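Local coordinates for YkuI protein (Bacillus subtilis, PDB 2BAS), which binds cyclic di-GMP through its EAL domain and is probably a phosphodiesterase acting on this second messenger, at residues Y56-R61 with N90-Q95; Q69-F74 with L86-R91; N116-D121 with F143-T148; E128-Y133 with Y169-A174; P193-I198 with G249-G254. One frame throughout, in Å; residues are numbered along the deposited sequence.

Contact 1: residues Y56-R61 with N90-Q95; sequences YEVLGR and NRIIRQ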
# COMPACT_ATOMS: atom_id res chain seq x y z
N TYR A 56 17.93 -16.03 15.67
CA TYR A 56 19.10 -15.17 15.67
C TYR A 56 19.57 -14.95 14.25
O TYR A 56 19.67 -15.91 13.48
CB TYR A 56 20.25 -15.83 16.44
CG TYR A 56 20.03 -16.08 17.91
CD1 TYR A 56 19.43 -17.26 18.36
CD2 TYR A 56 20.45 -15.15 18.87
CE1 TYR A 56 19.23 -17.51 19.72
CE2 TYR A 56 20.27 -15.39 20.23
CZ TYR A 56 19.66 -16.57 20.65
OH TYR A 56 19.48 -16.80 22.00
N GLU A 57 19.87 -13.71 13.89
CA GLU A 57 20.52 -13.46 12.61
C GLU A 57 21.97 -13.90 12.80
O GLU A 57 22.55 -13.67 13.87
CB GLU A 57 20.45 -11.98 12.21
CG GLU A 57 20.84 -11.73 10.76
CD GLU A 57 20.90 -10.25 10.38
OE1 GLU A 57 21.05 -9.39 11.28
OE2 GLU A 57 20.81 -9.95 9.17
N VAL A 58 22.52 -14.55 11.78
CA VAL A 58 23.90 -15.02 11.79
C VAL A 58 24.80 -13.95 11.18
O VAL A 58 24.66 -13.61 10.01
CB VAL A 58 24.04 -16.38 11.04
CG1 VAL A 58 25.52 -16.74 10.83
CG2 VAL A 58 23.34 -17.49 11.80
N LEU A 59 25.73 -13.43 11.98
CA LEU A 59 26.60 -12.32 11.57
C LEU A 59 28.07 -12.75 11.43
O LEU A 59 28.54 -13.58 12.19
CB LEU A 59 26.46 -11.15 12.55
CG LEU A 59 25.03 -10.60 12.79
CD1 LEU A 59 24.99 -9.57 13.90
CD2 LEU A 59 24.42 -10.02 11.53
N GLY A 60 28.77 -12.19 10.45
CA GLY A 60 30.17 -12.55 10.18
C GLY A 60 31.21 -11.70 10.90
O GLY A 60 31.16 -10.48 10.84
N ARG A 61 32.16 -12.35 11.58
CA ARG A 61 33.20 -11.62 12.31
C ARG A 61 34.58 -12.25 12.16
O ARG A 61 34.71 -13.41 11.76
CB ARG A 61 32.88 -11.52 13.82
CG ARG A 61 31.64 -10.71 14.21
CD ARG A 61 31.81 -9.22 13.97
NE ARG A 61 30.70 -8.43 14.52
CZ ARG A 61 29.56 -8.16 13.87
NH1 ARG A 61 28.61 -7.42 14.45
NH2 ARG A 61 29.36 -8.61 12.64
N ASN A 90 31.12 -19.73 3.70
CA ASN A 90 30.96 -21.14 4.08
C ASN A 90 31.52 -21.48 5.47
O ASN A 90 30.91 -22.25 6.22
CB ASN A 90 31.54 -22.06 2.99
CG ASN A 90 30.67 -22.09 1.72
OD1 ASN A 90 29.48 -21.80 1.74
ND2 ASN A 90 31.29 -22.46 0.60
N ARG A 91 32.67 -20.92 5.82
CA ARG A 91 33.23 -21.16 7.14
C ARG A 91 32.28 -20.64 8.22
O ARG A 91 31.90 -21.38 9.13
CB ARG A 91 34.64 -20.55 7.27
CG ARG A 91 35.39 -20.90 8.58
CD ARG A 91 35.82 -22.36 8.62
NE ARG A 91 36.94 -22.61 7.72
CZ ARG A 91 38.22 -22.62 8.10
NH1 ARG A 91 39.17 -22.85 7.20
NH2 ARG A 91 38.55 -22.42 9.37
N ILE A 92 31.86 -19.39 8.09
CA ILE A 92 30.94 -18.80 9.06
C ILE A 92 29.65 -19.61 9.23
O ILE A 92 29.30 -19.95 10.36
CB ILE A 92 30.57 -17.35 8.68
CG1 ILE A 92 31.82 -16.47 8.68
CG2 ILE A 92 29.52 -16.78 9.64
CD1 ILE A 92 31.59 -15.17 7.92
N ILE A 93 28.96 -19.90 8.13
CA ILE A 93 27.68 -20.63 8.15
C ILE A 93 27.78 -21.97 8.87
O ILE A 93 26.96 -22.27 9.75
CB ILE A 93 27.11 -20.86 6.73
CG1 ILE A 93 26.92 -19.54 5.99
CG2 ILE A 93 25.78 -21.59 6.80
CD1 ILE A 93 26.75 -19.69 4.48
N ARG A 94 28.78 -22.77 8.50
CA ARG A 94 28.99 -24.08 9.10
C ARG A 94 29.24 -24.03 10.61
O ARG A 94 28.67 -24.83 11.36
CB ARG A 94 30.12 -24.82 8.39
CG ARG A 94 29.74 -25.28 7.00
CD ARG A 94 30.93 -25.84 6.24
NE ARG A 94 30.53 -26.12 4.86
CZ ARG A 94 29.98 -27.25 4.44
NH1 ARG A 94 29.77 -28.27 5.28
NH2 ARG A 94 29.64 -27.38 3.16
N GLN A 95 30.06 -23.09 11.07
CA GLN A 95 30.26 -22.92 12.50
C GLN A 95 28.95 -22.59 13.19
O GLN A 95 28.67 -23.10 14.28
CB GLN A 95 31.25 -21.80 12.78
CG GLN A 95 32.69 -22.15 12.50
CD GLN A 95 33.61 -21.00 12.82
OE1 GLN A 95 33.66 -20.52 13.95
NE2 GLN A 95 34.34 -20.55 11.81
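Ile92 meets Val58 and Gly60 where helix 82-100 lies against strand 53-64, the first step of the beta-alpha-beta crossover that continues into strand 108-112 of the EAL barrel. Glu57, Val58 and Leu59 probably form this protein's version of the Glu-Ala-Leu signature, so the helix backs the signature strand. The two short segments run nearer antiparallel than parallel, at 134°, with 9.0 Å between their axes. Outward along Ile92, the side chain forks at CB. CG2, anti to the backbone N, goes to Val58, its methyl 4.2 Å from Val58 CG1 as the two chains pass alongside, pointing opposite ways; Leu59 O is equally near this methyl. The other branch, CG1, is anti to the carbonyl carbon (chi1 -62°) and carries CD1 over the strand backbone to Gly60 CA at 3.7 Å. Gly60 brings no side chain of its own, and there the CA atoms of Gly60 and Ile92 come within 6.4 Å. Beyond it, the side chain of Arg61 leads away from the helix and folds back on its own strand: Arg61 NH2 donates to Gly60 O over 3.2 Å, approaching from above the carbonyl plane rather than along a lone pair.

Contact 2: residues Q69-F74 with L86-R91; sequences QSLGPF and LEVDNR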
# COMPACT_ATOMS: atom_id res chain seq x y z
N GLN A 69 36.04 -7.82 14.73
CA GLN A 69 35.77 -6.86 13.66
C GLN A 69 34.78 -7.40 12.61
O GLN A 69 34.72 -8.60 12.35
CB GLN A 69 37.09 -6.43 12.99
CG GLN A 69 37.91 -5.43 13.81
CD GLN A 69 39.35 -5.24 13.31
OE1 GLN A 69 40.02 -6.20 12.92
NE2 GLN A 69 39.83 -4.00 13.34
N SER A 70 34.00 -6.49 12.02
CA SER A 70 33.03 -6.86 10.99
C SER A 70 33.67 -7.35 9.70
O SER A 70 34.71 -6.85 9.29
CB SER A 70 32.12 -5.67 10.64
OG SER A 70 30.87 -5.74 11.31
N LEU A 71 33.02 -8.33 9.08
CA LEU A 71 33.41 -8.82 7.76
C LEU A 71 32.60 -8.13 6.65
O LEU A 71 32.77 -8.43 5.46
CB LEU A 71 33.28 -10.35 7.69
CG LEU A 71 34.30 -11.17 8.51
CD1 LEU A 71 33.96 -12.65 8.55
CD2 LEU A 71 35.73 -10.98 8.03
N GLY A 72 31.71 -7.21 7.04
CA GLY A 72 30.88 -6.44 6.11
C GLY A 72 31.68 -5.69 5.06
O GLY A 72 31.44 -5.86 3.86
N PRO A 73 32.64 -4.86 5.50
CA PRO A 73 33.54 -4.15 4.57
C PRO A 73 34.34 -5.07 3.64
O PRO A 73 35.14 -4.59 2.83
CB PRO A 73 34.50 -3.40 5.52
CG PRO A 73 33.76 -3.28 6.80
CD PRO A 73 32.91 -4.52 6.91
N PHE A 74 34.12 -6.38 3.76
CA PHE A 74 34.81 -7.39 2.96
C PHE A 74 33.86 -8.03 1.93
O PHE A 74 34.21 -8.18 0.76
CB PHE A 74 35.46 -8.42 3.90
CG PHE A 74 35.92 -9.67 3.22
CD1 PHE A 74 37.16 -9.74 2.61
CD2 PHE A 74 35.11 -10.80 3.22
CE1 PHE A 74 37.59 -10.90 1.99
CE2 PHE A 74 35.53 -11.98 2.60
CZ PHE A 74 36.78 -12.02 1.98
N LEU A 86 32.87 -16.67 -1.02
CA LEU A 86 32.19 -17.93 -0.71
C LEU A 86 32.99 -18.79 0.27
O LEU A 86 32.40 -19.42 1.15
CB LEU A 86 31.85 -18.73 -1.99
CG LEU A 86 30.72 -18.18 -2.88
CD1 LEU A 86 30.69 -18.89 -4.24
CD2 LEU A 86 29.34 -18.23 -2.20
N GLU A 87 34.32 -18.81 0.14
CA GLU A 87 35.17 -19.53 1.08
C GLU A 87 35.00 -19.06 2.54
O GLU A 87 34.94 -19.87 3.47
CB GLU A 87 36.65 -19.43 0.67
CG GLU A 87 37.59 -20.32 1.48
CD GLU A 87 39.05 -20.25 1.02
OE1 GLU A 87 39.91 -20.87 1.69
OE2 GLU A 87 39.33 -19.58 0.00
N VAL A 88 34.93 -17.75 2.72
CA VAL A 88 34.73 -17.17 4.04
C VAL A 88 33.29 -17.43 4.51
O VAL A 88 33.07 -17.90 5.62
CB VAL A 88 35.07 -15.67 4.04
CG1 VAL A 88 34.77 -15.03 5.40
CG2 VAL A 88 36.53 -15.45 3.66
N ASP A 89 32.33 -17.13 3.64
CA ASP A 89 30.92 -17.32 3.95
C ASP A 89 30.61 -18.74 4.43
O ASP A 89 29.96 -18.93 5.45
CB ASP A 89 30.06 -16.98 2.73
CG ASP A 89 28.59 -16.87 3.06
OD1 ASP A 89 28.23 -16.19 4.05
OD2 ASP A 89 27.79 -17.48 2.29
N ASN A 90 31.12 -19.73 3.70
CA ASN A 90 30.96 -21.14 4.08
C ASN A 90 31.52 -21.48 5.47
O ASN A 90 30.91 -22.25 6.22
CB ASN A 90 31.54 -22.06 2.99
CG ASN A 90 30.67 -22.09 1.72
OD1 ASN A 90 29.48 -21.80 1.74
ND2 ASN A 90 31.29 -22.46 0.60
N ARG A 91 32.67 -20.92 5.82
CA ARG A 91 33.23 -21.16 7.14
C ARG A 91 32.28 -20.64 8.22
O ARG A 91 31.90 -21.38 9.13
CB ARG A 91 34.64 -20.55 7.27
CG ARG A 91 35.39 -20.90 8.58
CD ARG A 91 35.82 -22.36 8.62
NE ARG A 91 36.94 -22.61 7.72
CZ ARG A 91 38.22 -22.62 8.10
NH1 ARG A 91 39.17 -22.85 7.20
NH2 ARG A 91 38.55 -22.42 9.37
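Val88, on helix 82-100, puts one methyl on Leu71 and the other on Phe74, and every contact between the two segments is apolar. The aliphatic pair is Leu71 with Val88: the two branches meet end to end, and Leu71 CD1 stops 4.0 Å from Val88 CG1. The aromatic pair uses the other branch. Val88 CG2 sits obliquely to the Phe74 ring, 3.8 Å from Phe74 CE2 and just as close to CZ, while Val88 CB adds a contact with Phe74 CE2 at 4.0 Å. With CG anti to its own nitrogen (chi1 166°), Phe74 sends its ring out from the short helix 72-75 to the valine. More hydrocarbon closes round the trio: Ile31 touches both Leu71 and Phe74, and Leu32 of the same helix 28-33 packs on Val88. Polar side chains of helix 82-100 find partners elsewhere: Arg91 makes a salt bridge to Asp36, and Asp89 OD2 bonds to Gln113 NE2. What results is a small buried core joining three parts of the EAL domain: the turn and short helix 72-75 that follow the beta-hairpin of strands 53-64 and 67-70, the N-terminal helix 28-33, and the first long helix packed outside the barrel.

Contact 3: residues N116-D121 with F143-T148; sequences NLLMLD and FVLEIT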
# COMPACT_ATOMS: atom_id res chain seq x y z
N ASN A 116 23.57 -12.34 -5.86
CA ASN A 116 24.53 -12.56 -6.94
C ASN A 116 25.42 -13.78 -6.67
O ASN A 116 25.63 -14.60 -7.56
CB ASN A 116 25.39 -11.32 -7.20
CG ASN A 116 24.56 -10.06 -7.41
OD1 ASN A 116 23.65 -10.01 -8.25
ND2 ASN A 116 24.89 -9.01 -6.65
N LEU A 117 25.95 -13.89 -5.45
CA LEU A 117 26.77 -15.05 -5.06
C LEU A 117 25.95 -16.32 -5.13
O LEU A 117 26.44 -17.36 -5.58
CB LEU A 117 27.35 -14.90 -3.65
CG LEU A 117 28.32 -13.74 -3.37
CD1 LEU A 117 28.82 -13.83 -1.94
CD2 LEU A 117 29.49 -13.74 -4.35
N LEU A 118 24.71 -16.22 -4.68
CA LEU A 118 23.79 -17.34 -4.64
C LEU A 118 23.47 -17.84 -6.05
O LEU A 118 23.46 -19.05 -6.31
CB LEU A 118 22.52 -16.90 -3.92
CG LEU A 118 21.60 -17.95 -3.29
CD1 LEU A 118 22.33 -18.75 -2.23
CD2 LEU A 118 20.38 -17.27 -2.69
N MSE A 119 23.25 -16.91 -6.97
CA MSE A 119 22.79 -17.24 -8.31
C MSE A 119 23.90 -17.71 -9.27
O MSE A 119 23.62 -18.04 -10.42
CB MSE A 119 22.04 -16.05 -8.91
CG MSE A 119 20.98 -16.45 -9.92
SE MSE A 119 19.53 -17.51 -9.12
CE MSE A 119 18.82 -18.30 -10.72
N LEU A 120 25.15 -17.74 -8.80
CA LEU A 120 26.27 -18.24 -9.61
C LEU A 120 26.15 -19.71 -10.03
O LEU A 120 26.76 -20.14 -11.01
CB LEU A 120 27.62 -18.01 -8.91
CG LEU A 120 28.18 -16.59 -8.82
CD1 LEU A 120 29.37 -16.56 -7.88
CD2 LEU A 120 28.56 -16.05 -10.19
N ASP A 121 25.36 -20.48 -9.27
CA ASP A 121 25.11 -21.89 -9.55
C ASP A 121 23.65 -22.26 -9.30
O ASP A 121 23.35 -23.43 -9.04
CB ASP A 121 26.05 -22.80 -8.73
CG ASP A 121 25.71 -22.85 -7.24
OD1 ASP A 121 26.12 -23.83 -6.58
OD2 ASP A 121 25.02 -21.94 -6.71
N PHE A 143 14.96 -22.31 8.51
CA PHE A 143 15.85 -21.39 7.82
C PHE A 143 15.12 -20.21 7.23
O PHE A 143 14.13 -20.37 6.51
CB PHE A 143 16.63 -22.10 6.71
CG PHE A 143 17.63 -23.10 7.21
CD1 PHE A 143 17.39 -24.47 7.08
CD2 PHE A 143 18.82 -22.68 7.80
CE1 PHE A 143 18.32 -25.40 7.53
CE2 PHE A 143 19.75 -23.62 8.26
CZ PHE A 143 19.50 -24.98 8.12
N VAL A 144 15.62 -19.01 7.53
CA VAL A 144 15.11 -17.81 6.89
C VAL A 144 16.20 -17.20 6.01
O VAL A 144 17.19 -16.65 6.50
CB VAL A 144 14.52 -16.81 7.91
CG1 VAL A 144 14.01 -15.58 7.19
CG2 VAL A 144 13.38 -17.44 8.68
N LEU A 145 16.01 -17.34 4.71
CA LEU A 145 16.92 -16.81 3.72
C LEU A 145 16.54 -15.36 3.38
O LEU A 145 15.51 -15.10 2.73
CB LEU A 145 16.87 -17.68 2.47
CG LEU A 145 17.93 -17.52 1.39
CD1 LEU A 145 19.21 -18.20 1.83
CD2 LEU A 145 17.44 -18.13 0.09
N GLU A 146 17.37 -14.43 3.84
CA GLU A 146 17.18 -13.02 3.55
C GLU A 146 17.83 -12.67 2.22
O GLU A 146 19.01 -12.93 2.00
CB GLU A 146 17.75 -12.15 4.65
CG GLU A 146 17.15 -12.34 6.04
CD GLU A 146 17.81 -11.45 7.10
OE1 GLU A 146 18.30 -10.34 6.76
OE2 GLU A 146 17.84 -11.85 8.29
N ILE A 147 17.05 -12.07 1.32
CA ILE A 147 17.54 -11.67 0.02
C ILE A 147 17.44 -10.15 -0.16
O ILE A 147 16.50 -9.52 0.32
CB ILE A 147 16.78 -12.40 -1.12
CG1 ILE A 147 16.74 -13.92 -0.88
CG2 ILE A 147 17.42 -12.13 -2.48
CD1 ILE A 147 18.12 -14.61 -0.99
N THR A 148 18.44 -9.58 -0.83
CA THR A 148 18.45 -8.16 -1.16
C THR A 148 18.43 -8.04 -2.68
O THR A 148 19.44 -8.31 -3.34
CB THR A 148 19.70 -7.44 -0.59
OG1 THR A 148 19.90 -7.81 0.78
CG2 THR A 148 19.55 -5.93 -0.69
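The CA atoms of Leu118 and Ile147 mark the nearest approach of the two backbones, 9.6 Å apart, a spacing bridged wholly by side chains. Residues 116-118 are helical, part of the short helix 115-118 that follows strand 108-112, and segment 143-148 carries the next parallel strand of the barrel. A single methyl makes the helix side of the contact. Leu118 has CG anti to its backbone N (chi1 -158°), which swings the branched end out to the strand, and CD2 then touches two residues at once. It meets Leu145 tip to tip, Leu118 CD2 lying 4.1 Å from Leu145 CD2. Ile147 is approached differently: its chain runs across that of Leu118, and Ile147 CD1 comes to 3.9 Å from Leu118 CD2. The CB of Ile147 does not face the helix; the bond to CD1 turns back (chi2 -68°) and brings that methyl across. Leu145 and Ile147 are two apart along the strand and offer their side chains to the same layer, whereas Glu146 between them points to the barrel interior. Met162 and Tyr166 of helix 156-167 fill in beside Leu118 and Leu145. This is the strand-to-helix layer of a TIM-like beta/alpha barrel, built here by a short helix in a strand-to-helix connection.

Contact 4: residues E128-Y133 with Y169-A174; sequences ELLKEY and YGIKIA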
# COMPACT_ATOMS: atom_id res chain seq x y z
N GLU A 128 22.56 -27.55 -1.09
CA GLU A 128 23.35 -28.75 -0.76
C GLU A 128 23.90 -28.60 0.67
O GLU A 128 23.83 -29.54 1.47
CB GLU A 128 24.49 -29.00 -1.77
CG GLU A 128 24.08 -29.53 -3.17
CD GLU A 128 25.28 -29.82 -4.12
OE1 GLU A 128 26.25 -29.02 -4.17
OE2 GLU A 128 25.25 -30.85 -4.84
N LEU A 129 24.44 -27.42 0.98
CA LEU A 129 24.92 -27.13 2.34
C LEU A 129 23.79 -27.23 3.34
O LEU A 129 23.99 -27.72 4.45
CB LEU A 129 25.57 -25.75 2.43
CG LEU A 129 25.95 -25.22 3.82
CD1 LEU A 129 26.79 -26.22 4.60
CD2 LEU A 129 26.68 -23.91 3.72
N LEU A 130 22.60 -26.76 2.96
CA LEU A 130 21.44 -26.81 3.86
C LEU A 130 20.99 -28.24 4.13
O LEU A 130 20.69 -28.60 5.27
CB LEU A 130 20.29 -25.96 3.32
CG LEU A 130 20.46 -24.43 3.32
CD1 LEU A 130 19.22 -23.75 2.74
CD2 LEU A 130 20.77 -23.87 4.71
N LYS A 131 20.97 -29.06 3.08
CA LYS A 131 20.55 -30.47 3.16
C LYS A 131 21.44 -31.33 4.06
O LYS A 131 20.97 -32.31 4.64
CB LYS A 131 20.46 -31.08 1.76
CG LYS A 131 19.23 -30.61 0.95
CD LYS A 131 19.32 -31.05 -0.51
CE LYS A 131 18.01 -30.84 -1.24
NZ LYS A 131 16.97 -31.80 -0.79
N GLU A 132 22.71 -30.96 4.17
CA GLU A 132 23.67 -31.68 5.02
C GLU A 132 23.30 -31.52 6.50
O GLU A 132 23.44 -32.45 7.29
CB GLU A 132 25.09 -31.16 4.78
CG GLU A 132 26.17 -31.82 5.63
CD GLU A 132 27.45 -31.01 5.72
OE1 GLU A 132 27.70 -30.17 4.82
OE2 GLU A 132 28.21 -31.21 6.70
N TYR A 133 22.85 -30.32 6.86
CA TYR A 133 22.43 -30.05 8.23
C TYR A 133 21.00 -30.49 8.48
O TYR A 133 20.58 -30.62 9.63
CB TYR A 133 22.69 -28.60 8.61
CG TYR A 133 24.17 -28.34 8.82
CD1 TYR A 133 24.99 -27.95 7.75
CD2 TYR A 133 24.76 -28.53 10.07
CE1 TYR A 133 26.36 -27.73 7.94
CE2 TYR A 133 26.12 -28.31 10.27
CZ TYR A 133 26.92 -27.91 9.20
OH TYR A 133 28.26 -27.70 9.40
N TYR A 169 10.93 -26.88 -0.28
CA TYR A 169 11.55 -27.61 0.82
C TYR A 169 11.13 -27.06 2.19
O TYR A 169 11.61 -27.54 3.23
CB TYR A 169 13.08 -27.59 0.69
CG TYR A 169 13.61 -28.32 -0.52
CD1 TYR A 169 13.99 -27.63 -1.67
CD2 TYR A 169 13.74 -29.71 -0.51
CE1 TYR A 169 14.48 -28.31 -2.79
CE2 TYR A 169 14.23 -30.40 -1.62
CZ TYR A 169 14.60 -29.69 -2.75
OH TYR A 169 15.09 -30.35 -3.85
N GLY A 170 10.25 -26.07 2.20
CA GLY A 170 9.78 -25.46 3.45
C GLY A 170 10.60 -24.27 3.94
O GLY A 170 10.24 -23.65 4.94
N ILE A 171 11.70 -23.96 3.26
CA ILE A 171 12.55 -22.82 3.60
C ILE A 171 11.76 -21.49 3.59
O ILE A 171 10.93 -21.25 2.70
CB ILE A 171 13.77 -22.73 2.63
CG1 ILE A 171 14.60 -24.02 2.70
CG2 ILE A 171 14.61 -21.50 2.92
CD1 ILE A 171 15.57 -24.22 1.55
N LYS A 172 12.00 -20.66 4.60
CA LYS A 172 11.32 -19.36 4.68
C LYS A 172 12.13 -18.26 3.99
O LYS A 172 13.37 -18.26 4.01
CB LYS A 172 11.00 -19.01 6.14
CG LYS A 172 9.91 -19.92 6.72
CD LYS A 172 9.63 -19.71 8.20
CE LYS A 172 8.80 -20.87 8.78
NZ LYS A 172 7.54 -21.17 8.02
N ILE A 173 11.43 -17.34 3.35
CA ILE A 173 12.08 -16.29 2.56
C ILE A 173 11.73 -14.88 3.04
O ILE A 173 10.56 -14.49 3.12
CB ILE A 173 11.81 -16.49 1.04
CG1 ILE A 173 12.61 -17.69 0.54
CG2 ILE A 173 12.22 -15.26 0.25
CD1 ILE A 173 12.06 -18.30 -0.70
N ALA A 174 12.77 -14.14 3.39
CA ALA A 174 12.65 -12.78 3.86
C ALA A 174 13.21 -11.88 2.78
O ALA A 174 14.26 -12.16 2.23
CB ALA A 174 13.42 -12.60 5.13
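Leu130 and Ile171 make the close-packed half of this contact, Lys131 and Tyr169 the more open half. Inside, Leu130 CD1 and Ile171 CD1 meet at 3.9 Å, two methyl ends coming together at a slant; Phe143 backs the leucine and Tyr166 the isoleucine, and both residues are buried. On the outer side, Lys131 lies nearly perpendicular to Tyr169. Its chain runs nearly straight until the last bond, which bends (chi4 -71°) and leaves NZ oblique to the ring, 3.2 Å from Tyr169 CE2, with Lys131 CE 3.8 Å from the same carbon. The ring is also held by its hydroxyl, hydrogen-bonded to Tyr165 OH. A serine in place of Tyr169 would probably leave the end of Lys131 without its aromatic neighbour and Tyr165 OH without this partner. Just beyond, Gly170 at positive phi closes helix 156-167 with a Schellman motif and turns the chain into strand 172-178, a helix-to-strand link of the beta/alpha barrel covered here by the neighbouring helix 124-135.

Contact 5: residues P193-I198 with G249-G254; sequences PDLLKI and GRYFQG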
# COMPACT_ATOMS: atom_id res chain seq x y z
N PRO A 193 6.68 -13.29 -0.24
CA PRO A 193 7.63 -13.87 0.70
C PRO A 193 6.99 -14.04 2.08
O PRO A 193 5.97 -13.44 2.37
CB PRO A 193 8.77 -12.84 0.75
CG PRO A 193 8.12 -11.53 0.36
CD PRO A 193 6.91 -11.84 -0.47
N ASP A 194 7.61 -14.88 2.90
CA ASP A 194 7.14 -15.16 4.25
C ASP A 194 7.44 -13.99 5.20
O ASP A 194 6.78 -13.83 6.22
CB ASP A 194 7.78 -16.45 4.74
CG ASP A 194 7.55 -17.62 3.79
OD1 ASP A 194 6.38 -18.01 3.59
OD2 ASP A 194 8.54 -18.15 3.24
N LEU A 195 8.42 -13.16 4.86
CA LEU A 195 8.85 -12.07 5.72
C LEU A 195 9.32 -10.84 4.96
O LEU A 195 9.98 -10.94 3.93
CB LEU A 195 9.98 -12.54 6.64
CG LEU A 195 9.65 -13.05 8.04
CD1 LEU A 195 10.22 -14.44 8.26
CD2 LEU A 195 10.19 -12.09 9.08
N LEU A 196 8.98 -9.67 5.50
CA LEU A 196 9.47 -8.40 4.97
C LEU A 196 10.29 -7.75 6.06
O LEU A 196 9.80 -7.54 7.17
CB LEU A 196 8.29 -7.50 4.60
CG LEU A 196 7.32 -7.95 3.51
CD1 LEU A 196 6.23 -6.91 3.34
CD2 LEU A 196 8.05 -8.19 2.18
N LYS A 197 11.55 -7.44 5.78
CA LYS A 197 12.41 -6.76 6.75
C LYS A 197 12.43 -5.26 6.47
O LYS A 197 12.82 -4.83 5.38
CB LYS A 197 13.84 -7.29 6.74
CG LYS A 197 14.02 -8.66 7.35
CD LYS A 197 15.50 -8.95 7.73
CE LYS A 197 15.86 -8.45 9.14
NZ LYS A 197 17.12 -9.07 9.69
N ILE A 198 12.01 -4.49 7.46
CA ILE A 198 11.94 -3.04 7.35
C ILE A 198 12.99 -2.41 8.28
O ILE A 198 13.03 -2.70 9.46
CB ILE A 198 10.50 -2.54 7.66
CG1 ILE A 198 9.50 -3.19 6.71
CG2 ILE A 198 10.41 -1.03 7.55
CD1 ILE A 198 8.03 -3.05 7.11
N GLY A 249 4.21 -4.64 13.34
CA GLY A 249 5.46 -5.38 13.56
C GLY A 249 5.30 -6.67 14.35
O GLY A 249 4.85 -6.65 15.49
N ARG A 250 5.65 -7.79 13.74
CA ARG A 250 5.55 -9.08 14.42
C ARG A 250 6.86 -9.51 15.09
O ARG A 250 6.84 -10.21 16.10
CB ARG A 250 5.05 -10.17 13.48
CG ARG A 250 4.69 -11.43 14.22
CD ARG A 250 4.10 -12.48 13.33
NE ARG A 250 3.57 -13.58 14.13
CZ ARG A 250 2.82 -14.57 13.65
NH1 ARG A 250 2.50 -14.61 12.36
NH2 ARG A 250 2.39 -15.51 14.47
N TYR A 251 7.99 -9.10 14.51
CA TYR A 251 9.31 -9.40 15.07
C TYR A 251 10.16 -8.14 15.12
O TYR A 251 9.96 -7.23 14.30
CB TYR A 251 10.01 -10.48 14.25
CG TYR A 251 9.24 -11.77 14.12
CD1 TYR A 251 8.59 -12.11 12.93
CD2 TYR A 251 9.15 -12.66 15.19
CE1 TYR A 251 7.89 -13.31 12.81
CE2 TYR A 251 8.46 -13.85 15.09
CZ TYR A 251 7.83 -14.18 13.90
OH TYR A 251 7.14 -15.37 13.82
N PHE A 252 11.09 -8.09 16.06
CA PHE A 252 11.90 -6.89 16.30
C PHE A 252 13.38 -7.21 16.53
O PHE A 252 13.71 -8.21 17.16
CB PHE A 252 11.37 -6.14 17.52
CG PHE A 252 9.88 -5.97 17.56
CD1 PHE A 252 9.08 -6.88 18.25
CD2 PHE A 252 9.27 -4.88 16.94
CE1 PHE A 252 7.70 -6.71 18.31
CE2 PHE A 252 7.87 -4.71 16.99
CZ PHE A 252 7.09 -5.62 17.67
N GLN A 253 14.25 -6.33 16.06
CA GLN A 253 15.70 -6.52 16.15
C GLN A 253 16.43 -5.18 16.20
O GLN A 253 16.09 -4.26 15.45
CB GLN A 253 16.17 -7.31 14.93
CG GLN A 253 17.64 -7.67 14.90
CD GLN A 253 18.03 -8.33 13.59
OE1 GLN A 253 17.17 -8.62 12.76
NE2 GLN A 253 19.32 -8.57 13.41
N GLY A 254 17.44 -5.07 17.06
CA GLY A 254 18.29 -3.88 17.15
C GLY A 254 19.07 -3.69 18.45
O GLY A 254 18.87 -4.42 19.44
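Within the EAL barrel, Lys197 on strand 195-199 reaches Gln253 of the segment 249-254, past the intervening strand 229-233. Lys197 NZ donates to Gln253 OE1 over 3.1 Å, tilted 17° from the carbonyl plane and with a C=O...N angle of 135°. The lysine gets there by a bend at chi3 (87°), while the glutamine stretches out, CG anti to its backbone N and extended beyond. Gln253 NE2 in turn bonds to Glu57 OE1 and Gln43 OE1, which fixes which way round the amide sits, and Lys197 NZ forms a salt bridge with Glu146. These groups come from five different parts of the barrel sheet, a polar cluster in the interior of a TIM-like barrel, consistent with the pocket in which EAL domains hold cyclic di-GMP. An alanine at Lys197 would probably leave Glu146 without its counter-charge and Gln253 OE1 without this donor. One layer down, the contact becomes apolar. Leu195 stands crosswise to Tyr251, and Leu195 CD2 lies 4.2 Å from Tyr251 CD1, oblique to the ring. Leu231 of the strand between touches both side chains. Over one face of the Tyr251 ring, toward its rim, Arg250 CG lies 4.0 Å above the plane.

How the contacts relate
All five contacts lie in the EAL domain and reach the same curled sheet. Contacts 1 and 2 come first along the chain, share helix 82-100 and have centres about 8 Å apart; Leu71 of contact 2 packs on Ile92 of contact 1. Contacts 3 and 4 alternate along the chain, their centres about 11 Å apart, with strands 143-147 and 172-178 hydrogen-bonded side by side. Helices 82-100 and 124-135 are tied by the Arg94-Glu132 salt bridge between contacts 1 and 4. Contact 5 comes last, its centre about 24 Å from that of contact 2. Contacts 1 and 3 pack strands against helices, contacts 2 and 4 pack helices against connections at strand ends, and contact 5 spans the barrel interior.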